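Side-chain contacts in lactococcal phage P2 ORF15 (Lactococcus phage p2, PDB 2WZP), which probably serves as the distal tail protein of the phage, forming the baseplate ring that joins the tail to the host-recognition machinery: residues N68-S73 and G77-R82; E222-F227 and R300-G305. One frame throughout, in Å; residues are numbered along the deposited sequence.

Contact 1 (N68-S73 and G77-R82); sequences NNIWQS and GVMGTR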
ATOM      1  N   ASN M  68      23.448  12.847 -23.637  1.00 40.34           N
ATOM      2  CA  ASN M  68      24.368  12.947 -24.770  1.00 40.23           C
ATOM      3  C   ASN M  68      23.614  12.657 -26.048  1.00 40.61           C
ATOM      4  O   ASN M  68      24.243  12.444 -27.092  1.00 40.83           O
ATOM      5  CB  ASN M  68      25.565  12.019 -24.615  1.00 41.86           C
ATOM      6  CG  ASN M  68      26.559  12.541 -23.639  1.00 52.93           C
ATOM      7  OD1 ASN M  68      27.570  13.131 -24.031  1.00 41.82           O
ATOM      8  ND2 ASN M  68      26.288  12.328 -22.349  1.00 42.09           N
ATOM      9  N   ASN M  69      22.261  12.619 -25.952  1.00 34.40           N
ATOM     10  CA  ASN M  69      21.346  12.368 -27.070  1.00 34.27           C
ATOM     11  C   ASN M  69      21.794  11.145 -27.861  1.00 35.93           C
ATOM     12  O   ASN M  69      21.916  11.200 -29.095  1.00 37.31           O
ATOM     13  CB  ASN M  69      21.245  13.604 -27.995  1.00 39.66           C
ATOM     14  CG  ASN M  69      20.648  14.800 -27.325  1.00 60.60           C
ATOM     15  OD1 ASN M  69      19.448  14.828 -27.049  1.00 53.23           O
ATOM     16  ND2 ASN M  69      21.494  15.765 -26.960  1.00 53.04           N
ATOM     17  N   ILE M  70      22.122  10.064 -27.131  1.00 28.98           N
ATOM     18  CA  ILE M  70      22.611   8.834 -27.715  1.00 27.64           C
ATOM     19  C   ILE M  70      21.488   8.090 -28.390  1.00 32.33           C
ATOM     20  O   ILE M  70      20.408   7.931 -27.843  1.00 32.69           O
ATOM     21  CB  ILE M  70      23.410   7.965 -26.697  1.00 30.19           C
ATOM     22  CG1 ILE M  70      24.675   8.686 -26.190  1.00 29.66           C
ATOM     23  CG2 ILE M  70      23.797   6.582 -27.256  1.00 30.07           C
ATOM     24  CD1 ILE M  70      25.180   8.128 -24.864  1.00 22.15           C
ATOM     25  N   TRP M  71      21.778   7.628 -29.598  1.00 29.51           N
ATOM     26  CA  TRP M  71      20.886   6.831 -30.403  1.00 29.66           C
ATOM     27  C   TRP M  71      21.529   5.482 -30.558  1.00 31.34           C
ATOM     28  O   TRP M  71      22.684   5.409 -30.971  1.00 30.97           O
ATOM     29  CB  TRP M  71      20.731   7.464 -31.788  1.00 29.66           C
ATOM     30  CG  TRP M  71      19.821   6.682 -32.690  1.00 31.82           C
ATOM     31  CD1 TRP M  71      20.178   5.719 -33.605  1.00 34.58           C
ATOM     32  CD2 TRP M  71      18.388   6.726 -32.692  1.00 31.83           C
ATOM     33  NE1 TRP M  71      19.053   5.190 -34.199  1.00 33.61           N
ATOM     34  CE2 TRP M  71      17.940   5.783 -33.653  1.00 35.21           C
ATOM     35  CE3 TRP M  71      17.441   7.497 -31.997  1.00 33.19           C
ATOM     36  CZ2 TRP M  71      16.589   5.589 -33.931  1.00 34.73           C
ATOM     37  CZ3 TRP M  71      16.099   7.304 -32.272  1.00 35.27           C
ATOM     38  CH2 TRP M  71      15.682   6.346 -33.217  1.00 36.04           C
ATOM     39  N   GLN M  72      20.796   4.405 -30.280  1.00 27.02           N
ATOM     40  CA  GLN M  72      21.396   3.111 -30.510  1.00 25.95           C
ATOM     41  C   GLN M  72      20.963   2.583 -31.851  1.00 27.86           C
ATOM     42  O   GLN M  72      19.773   2.579 -32.165  1.00 25.87           O
ATOM     43  CB  GLN M  72      21.077   2.125 -29.384  1.00 27.47           C
ATOM     44  CG  GLN M  72      21.923   2.266 -28.108  1.00 33.23           C
ATOM     45  CD  GLN M  72      21.456   1.292 -27.037  1.00 40.21           C
ATOM     46  OE1 GLN M  72      21.172   0.100 -27.281  1.00 34.89           O
ATOM     47  NE2 GLN M  72      21.322   1.785 -25.820  1.00 17.52           N
ATOM     48  N   SER M  73      21.939   2.162 -32.652  1.00 26.33           N
ATOM     49  CA  SER M  73      21.716   1.554 -33.957  1.00 27.81           C
ATOM     50  C   SER M  73      22.148   0.097 -33.803  1.00 35.56           C
ATOM     51  O   SER M  73      23.291  -0.258 -34.116  1.00 36.31           O
ATOM     52  CB  SER M  73      22.491   2.285 -35.047  1.00 32.61           C
ATOM     53  OG  SER M  73      21.687   2.430 -36.207  1.00 45.48           O
ATOM     54  N   GLY M  77      25.892   2.883 -29.998  1.00 32.42           N
ATOM     55  CA  GLY M  77      25.539   4.241 -29.589  1.00 32.10           C
ATOM     56  C   GLY M  77      26.131   5.319 -30.467  1.00 34.07           C
ATOM     57  O   GLY M  77      27.316   5.304 -30.790  1.00 34.32           O
ATOM     58  N   VAL M  78      25.300   6.248 -30.884  1.00 29.34           N
ATOM     59  CA  VAL M  78      25.712   7.381 -31.704  1.00 27.02           C
ATOM     60  C   VAL M  78      25.491   8.583 -30.819  1.00 28.29           C
ATOM     61  O   VAL M  78      24.354   8.898 -30.478  1.00 26.95           O
ATOM     62  CB  VAL M  78      24.918   7.451 -33.025  1.00 29.38           C
ATOM     63  CG1 VAL M  78      25.422   8.589 -33.900  1.00 28.27           C
ATOM     64  CG2 VAL M  78      24.946   6.106 -33.762  1.00 28.64           C
ATOM     65  N   MET M  79      26.584   9.199 -30.382  1.00 26.82           N
ATOM     66  CA  MET M  79      26.563  10.339 -29.457  1.00 28.08           C
ATOM     67  C   MET M  79      26.229  11.641 -30.139  1.00 35.93           C
ATOM     68  O   MET M  79      26.668  11.883 -31.267  1.00 35.67           O
ATOM     69  CB  MET M  79      27.889  10.477 -28.734  1.00 30.16           C
ATOM     70  CG  MET M  79      28.305   9.226 -28.020  1.00 34.12           C
ATOM     71  SD  MET M  79      29.784   9.526 -27.021  1.00 38.63           S
ATOM     72  CE  MET M  79      29.035  10.435 -25.599  1.00 34.95           C
ATOM     73  N   GLY M  80      25.430  12.453 -29.457  1.00 35.02           N
ATOM     74  CA  GLY M  80      24.998  13.749 -29.948  1.00 35.46           C
ATOM     75  C   GLY M  80      25.551  14.817 -29.050  1.00 42.96           C
ATOM     76  O   GLY M  80      26.662  14.677 -28.508  1.00 42.61           O
ATOM     77  N   THR M  81      24.765  15.878 -28.859  1.00 41.94           N
ATOM     78  CA  THR M  81      25.259  16.946 -28.008  1.00 42.22           C
ATOM     79  C   THR M  81      25.052  16.601 -26.548  1.00 44.66           C
ATOM     80  O   THR M  81      24.008  16.072 -26.165  1.00 43.13           O
ATOM     81  CB  THR M  81      24.812  18.392 -28.442  1.00 52.44           C
ATOM     82  OG1 THR M  81      23.754  18.884 -27.616  1.00 57.33           O
ATOM     83  CG2 THR M  81      24.430  18.499 -29.885  1.00 48.26           C
ATOM     84  N   ARG M  82      26.068  16.901 -25.746  1.00 41.16           N
ATOM     85  CA  ARG M  82      26.054  16.712 -24.311  1.00 40.01           C
ATOM     86  C   ARG M  82      25.444  17.954 -23.654  1.00 42.78           C
ATOM     87  O   ARG M  82      25.740  19.091 -24.038  1.00 40.80           O
ATOM     88  CB  ARG M  82      27.457  16.351 -23.830  1.00 40.46           C
ATOM     89  CG  ARG M  82      27.911  17.011 -22.566  1.00 53.91           C
ATOM     90  CD  ARG M  82      27.963  16.102 -21.376  1.00 56.94           C
ATOM     91  NE  ARG M  82      28.439  16.908 -20.263  1.00 67.38           N
ATOM     92  CZ  ARG M  82      29.656  16.826 -19.733  1.00 81.76           C
ATOM     93  NH1 ARG M  82      30.014  17.650 -18.753  1.00 68.15           N
ATOM     94  NH2 ARG M  82      30.519  15.905 -20.162  1.00 63.32           N
TER
HETATM   95  O   HOH W   1      28.819  13.780 -26.530  1.00 58.53           O
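Ile70 and Met79 run side by side on the better-packed flank of this antiparallel beta hairpin, Ile70 CG1 lying 4.1 Å from Met79 CG. The other branch, Ile70 CG2, rests on Gly77 CA at 3.7 Å, where a glycine has no side chain to hold it off. Branched and unbranched apolar chains suit this flank because a second subunit covers it, with Ile160 against Ile70 and Ile161 against Met79. The bend of Met79 at chi3 (76°) lays CE alongside the amide of buried Asn68, 3.4 Å from OD1. That amide lies alongside the aliphatic start of Arg82 as well, and a water donates to both Asn68 OD1 and Gly80 O.

Regular pairing is confined to one end, where Trp71 and Val78 form a hydrogen-bonded pair, Trp71 N to Val78 O at 3.0 Å and Val78 N to Trp71 O at 2.7 Å, followed by the non-hydrogen-bonded pair Gln72 and Gly77.

At the other end, Asn69, Gly80 and Thr81 are exposed, unlike Asn68. Asn69 takes left-handed helical backbone angles, which asparagine tolerates well, and its ND2 reaches Thr81 O at 2.7 Å, though the N-H points poorly (130°) and the bond is weak. Gly80, lacking a side chain, leaves room for the Asn69 side chain to pass.

The chemistry implies a hairpin whose ladder continues past its strands through Gly80 N to Asn68 O (2.6 Å), supplemented by amide and water bonds; a second subunit buries its apolar flank, and another protein's chain lies against Trp71 and Val78.

Contact 2 (E222-F227 and R300-G305); sequences EEIFSF and RIIEKG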
ATOM      1  N   GLU M 222      39.985  27.300 -16.474  1.00 41.25           N
ATOM      2  CA  GLU M 222      38.752  26.695 -15.937  1.00 40.37           C
ATOM      3  C   GLU M 222      37.479  27.192 -16.589  1.00 44.14           C
ATOM      4  O   GLU M 222      37.492  28.199 -17.299  1.00 44.12           O
ATOM      5  CB  GLU M 222      38.664  26.965 -14.421  1.00 41.97           C
ATOM      6  CG  GLU M 222      39.953  26.712 -13.643  1.00 58.62           C
ATOM      7  CD  GLU M 222      40.228  25.316 -13.101  1.00 91.49           C
ATOM      8  OE1 GLU M 222      39.802  24.313 -13.723  1.00 75.14           O
ATOM      9  OE2 GLU M 222      40.868  25.226 -12.025  1.00 95.60           O
ATOM     10  N   GLU M 223      36.344  26.497 -16.303  1.00 40.81           N
ATOM     11  CA  GLU M 223      35.001  26.885 -16.754  1.00 39.24           C
ATOM     12  C   GLU M 223      34.514  28.075 -15.912  1.00 38.58           C
ATOM     13  O   GLU M 223      34.817  28.149 -14.708  1.00 35.14           O
ATOM     14  CB  GLU M 223      34.032  25.741 -16.536  1.00 41.05           C
ATOM     15  CG  GLU M 223      33.739  24.956 -17.786  1.00 60.81           C
ATOM     16  CD  GLU M 223      32.580  24.009 -17.562  1.00 88.88           C
ATOM     17  OE1 GLU M 223      32.814  22.917 -16.998  1.00 94.94           O
ATOM     18  OE2 GLU M 223      31.431  24.387 -17.883  1.00 80.33           O
ATOM     19  N   ILE M 224      33.742  28.986 -16.533  1.00 33.17           N
ATOM     20  CA  ILE M 224      33.150  30.152 -15.875  1.00 30.80           C
ATOM     21  C   ILE M 224      31.668  30.211 -16.278  1.00 35.33           C
ATOM     22  O   ILE M 224      31.266  29.566 -17.250  1.00 36.52           O
ATOM     23  CB  ILE M 224      33.924  31.487 -16.221  1.00 32.95           C
ATOM     24  CG1 ILE M 224      33.678  31.963 -17.675  1.00 33.12           C
ATOM     25  CG2 ILE M 224      35.425  31.414 -15.889  1.00 30.32           C
ATOM     26  CD1 ILE M 224      33.797  33.411 -17.874  1.00 35.70           C
ATOM     27  N   PHE M 225      30.858  30.983 -15.541  1.00 29.53           N
ATOM     28  CA  PHE M 225      29.461  31.218 -15.870  1.00 26.71           C
ATOM     29  C   PHE M 225      29.407  32.459 -16.708  1.00 29.85           C
ATOM     30  O   PHE M 225      28.729  32.500 -17.737  1.00 29.57           O
ATOM     31  CB  PHE M 225      28.629  31.414 -14.597  1.00 27.86           C
ATOM     32  CG  PHE M 225      28.109  30.130 -14.005  1.00 28.98           C
ATOM     33  CD1 PHE M 225      27.069  29.432 -14.617  1.00 32.39           C
ATOM     34  CD2 PHE M 225      28.636  29.628 -12.823  1.00 29.62           C
ATOM     35  CE1 PHE M 225      26.613  28.227 -14.096  1.00 32.22           C
ATOM     36  CE2 PHE M 225      28.153  28.440 -12.284  1.00 31.90           C
ATOM     37  CZ  PHE M 225      27.161  27.738 -12.936  1.00 30.62           C
ATOM     38  N   SER M 226      30.146  33.472 -16.256  1.00 26.71           N
ATOM     39  CA  SER M 226      30.213  34.808 -16.830  1.00 26.82           C
ATOM     40  C   SER M 226      31.258  35.610 -16.068  1.00 30.76           C
ATOM     41  O   SER M 226      31.846  35.151 -15.082  1.00 30.17           O
ATOM     42  CB  SER M 226      28.851  35.501 -16.665  1.00 29.32           C
ATOM     43  OG  SER M 226      28.420  35.560 -15.317  1.00 27.17           O
ATOM     44  N   PHE M 227      31.453  36.831 -16.500  1.00 27.76           N
ATOM     45  CA  PHE M 227      32.363  37.724 -15.819  1.00 27.36           C
ATOM     46  C   PHE M 227      31.795  39.117 -15.896  1.00 34.40           C
ATOM     47  O   PHE M 227      30.906  39.420 -16.707  1.00 32.67           O
ATOM     48  CB  PHE M 227      33.809  37.644 -16.393  1.00 27.52           C
ATOM     49  CG  PHE M 227      33.901  37.961 -17.864  1.00 27.23           C
ATOM     50  CD1 PHE M 227      33.751  36.957 -18.820  1.00 29.84           C
ATOM     51  CD2 PHE M 227      34.060  39.267 -18.299  1.00 26.92           C
ATOM     52  CE1 PHE M 227      33.791  37.257 -20.177  1.00 30.19           C
ATOM     53  CE2 PHE M 227      34.090  39.566 -19.654  1.00 29.62           C
ATOM     54  CZ  PHE M 227      33.986  38.557 -20.583  1.00 28.14           C
ATOM     55  N   ARG M 300      29.757  34.264 -26.095  1.00 34.18           N
ATOM     56  CA  ARG M 300      29.934  34.626 -24.682  1.00 34.48           C
ATOM     57  C   ARG M 300      30.607  33.428 -24.002  1.00 40.33           C
ATOM     58  O   ARG M 300      30.995  33.539 -22.840  1.00 42.31           O
ATOM     59  CB  ARG M 300      28.560  34.865 -24.002  1.00 33.88           C
ATOM     60  CG  ARG M 300      27.987  36.300 -24.040  1.00 43.27           C
ATOM     61  CD  ARG M 300      26.657  36.492 -23.238  1.00 38.44           C
ATOM     62  NE  ARG M 300      25.565  35.732 -23.855  1.00 42.40           N
ATOM     63  CZ  ARG M 300      25.301  34.451 -23.596  1.00 55.90           C
ATOM     64  NH1 ARG M 300      25.987  33.796 -22.664  1.00 48.63           N
ATOM     65  NH2 ARG M 300      24.341  33.817 -24.262  1.00 30.11           N
ATOM     66  N   ILE M 301      30.701  32.275 -24.705  1.00 35.61           N
ATOM     67  CA  ILE M 301      31.270  31.027 -24.196  1.00 36.19           C
ATOM     68  C   ILE M 301      32.805  31.130 -24.210  1.00 41.24           C
ATOM     69  O   ILE M 301      33.451  31.038 -25.267  1.00 41.10           O
ATOM     70  CB  ILE M 301      30.752  29.742 -24.947  1.00 39.76           C
ATOM     71  CG1 ILE M 301      29.218  29.659 -25.150  1.00 40.46           C
ATOM     72  CG2 ILE M 301      31.294  28.468 -24.323  1.00 40.76           C
ATOM     73  CD1 ILE M 301      28.260  30.109 -23.928  1.00 63.09           C
ATOM     74  N   ILE M 302      33.371  31.304 -23.018  1.00 37.02           N
ATOM     75  CA  ILE M 302      34.802  31.474 -22.812  1.00 36.12           C
ATOM     76  C   ILE M 302      35.522  30.125 -22.725  1.00 44.13           C
ATOM     77  O   ILE M 302      35.257  29.318 -21.825  1.00 46.07           O
ATOM     78  CB  ILE M 302      35.097  32.431 -21.618  1.00 36.88           C
ATOM     79  CG1 ILE M 302      34.335  33.794 -21.715  1.00 36.49           C
ATOM     80  CG2 ILE M 302      36.571  32.607 -21.373  1.00 35.24           C
ATOM     81  CD1 ILE M 302      34.286  34.589 -23.083  1.00 38.03           C
ATOM     82  N   GLU M 303      36.442  29.906 -23.667  1.00 39.67           N
ATOM     83  CA  GLU M 303      37.248  28.699 -23.778  1.00 38.79           C
ATOM     84  C   GLU M 303      38.576  28.886 -23.055  1.00 43.75           C
ATOM     85  O   GLU M 303      38.988  30.013 -22.753  1.00 44.46           O
ATOM     86  CB  GLU M 303      37.544  28.390 -25.267  1.00 39.69           C
ATOM     87  CG  GLU M 303      36.339  28.092 -26.144  1.00 48.57           C
ATOM     88  CD  GLU M 303      35.452  26.937 -25.703  1.00 76.03           C
ATOM     89  OE1 GLU M 303      34.210  27.110 -25.721  1.00 76.81           O
ATOM     90  OE2 GLU M 303      35.991  25.864 -25.341  1.00 71.09           O
ATOM     91  N   LYS M 304      39.278  27.771 -22.843  1.00 39.18           N
ATOM     92  CA  LYS M 304      40.631  27.768 -22.294  1.00 37.74           C
ATOM     93  C   LYS M 304      41.525  28.476 -23.303  1.00 36.86           C
ATOM     94  O   LYS M 304      41.335  28.366 -24.515  1.00 36.36           O
ATOM     95  CB  LYS M 304      41.129  26.334 -22.038  1.00 40.93           C
ATOM     96  CG  LYS M 304      40.465  25.675 -20.820  1.00 59.70           C
ATOM     97  CD  LYS M 304      40.980  24.257 -20.580  1.00 74.71           C
ATOM     98  CE  LYS M 304      40.035  23.456 -19.702  1.00 93.33           C
ATOM     99  NZ  LYS M 304      40.431  22.021 -19.609  1.00100.09           N
ATOM    100  N   GLY M 305      42.445  29.254 -22.785  1.00 30.92           N
ATOM    101  CA  GLY M 305      43.361  30.053 -23.573  1.00 30.03           C
ATOM    102  C   GLY M 305      43.685  31.290 -22.789  1.00 35.86           C
ATOM    103  O   GLY M 305      43.986  31.203 -21.589  1.00 37.02           O
TER
HETATM  104  O   HOH W   2      36.876  27.728 -19.721  1.00 41.58           O
HETATM  105  O   HOH W   3      33.680  28.723 -19.563  1.00 49.65           O
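Ile302 packs against Ile224 and Phe227 together, a three-residue cluster in which all the direct contact is apolar. Its CG1 meets both neighbours, at 3.9 Å from Ile224 CD1 and 3.8 Å from Phe227 CE1. The two isoleucines cross at a slant. Ile302 meets Phe227 nearly at right angles, with CG1 at the ring edge and near its plane rather than over a face; Ile224 CD1 also lies in that plane at the edge. Phe227 CG stands between its own N and carbonyl carbon (chi1 58°), which turns the ring toward the 300-305 loop. Ile319 packs on both Ile224 and Phe227, Phe317 meets the Phe227 ring in a nearly parallel plane, and Ile220 touches Ile302, so bulky hydrophobic residues suit all three positions.

Polar links are made through water, since no direct hydrogen bond spans the segments. One water accepts from Ile224 N at 3.0 Å and can donate to Ile302 O at 2.8 Å. Another can donate to Ile302 O and to Glu222 O. With surrounding atoms counted, neither can be assumed to donate to all its acceptors at once.

Charge adds little: Glu222 OE1 and Lys304 NZ are 6.3 Å apart, Glu222 OE2 makes a long, weak ion pair with Arg321, and Glu223 is salt-bridged to Lys322.

Irregular loop and the beginning of strand 224-233 are therefore joined by an apolar cluster, with hydration serving backbone groups too far apart to pair directly.

Contact 1 belongs to the N-terminal family region and contact 2 to the C-terminal one, and within one chain they do not touch: their centres are about 26 Å apart and their nearest atoms about 6 Å. The assembly brings these regions together between copies. Asn273 of a second subunit bonds to Gly77 and Met79 of contact 1, and Phe225 of contact 2 packs on Ile76 of a third subunit, the residue just before the 77-82 segment in that copy's hairpin. Both contacts also reach a chain of another protein, contact 1 through Ser73, Trp71 and Val78. Contact 1 thus lies at interfaces, whereas contact 2 packs chiefly within the C-terminal region, with Phe225 and Arg300 reaching outward.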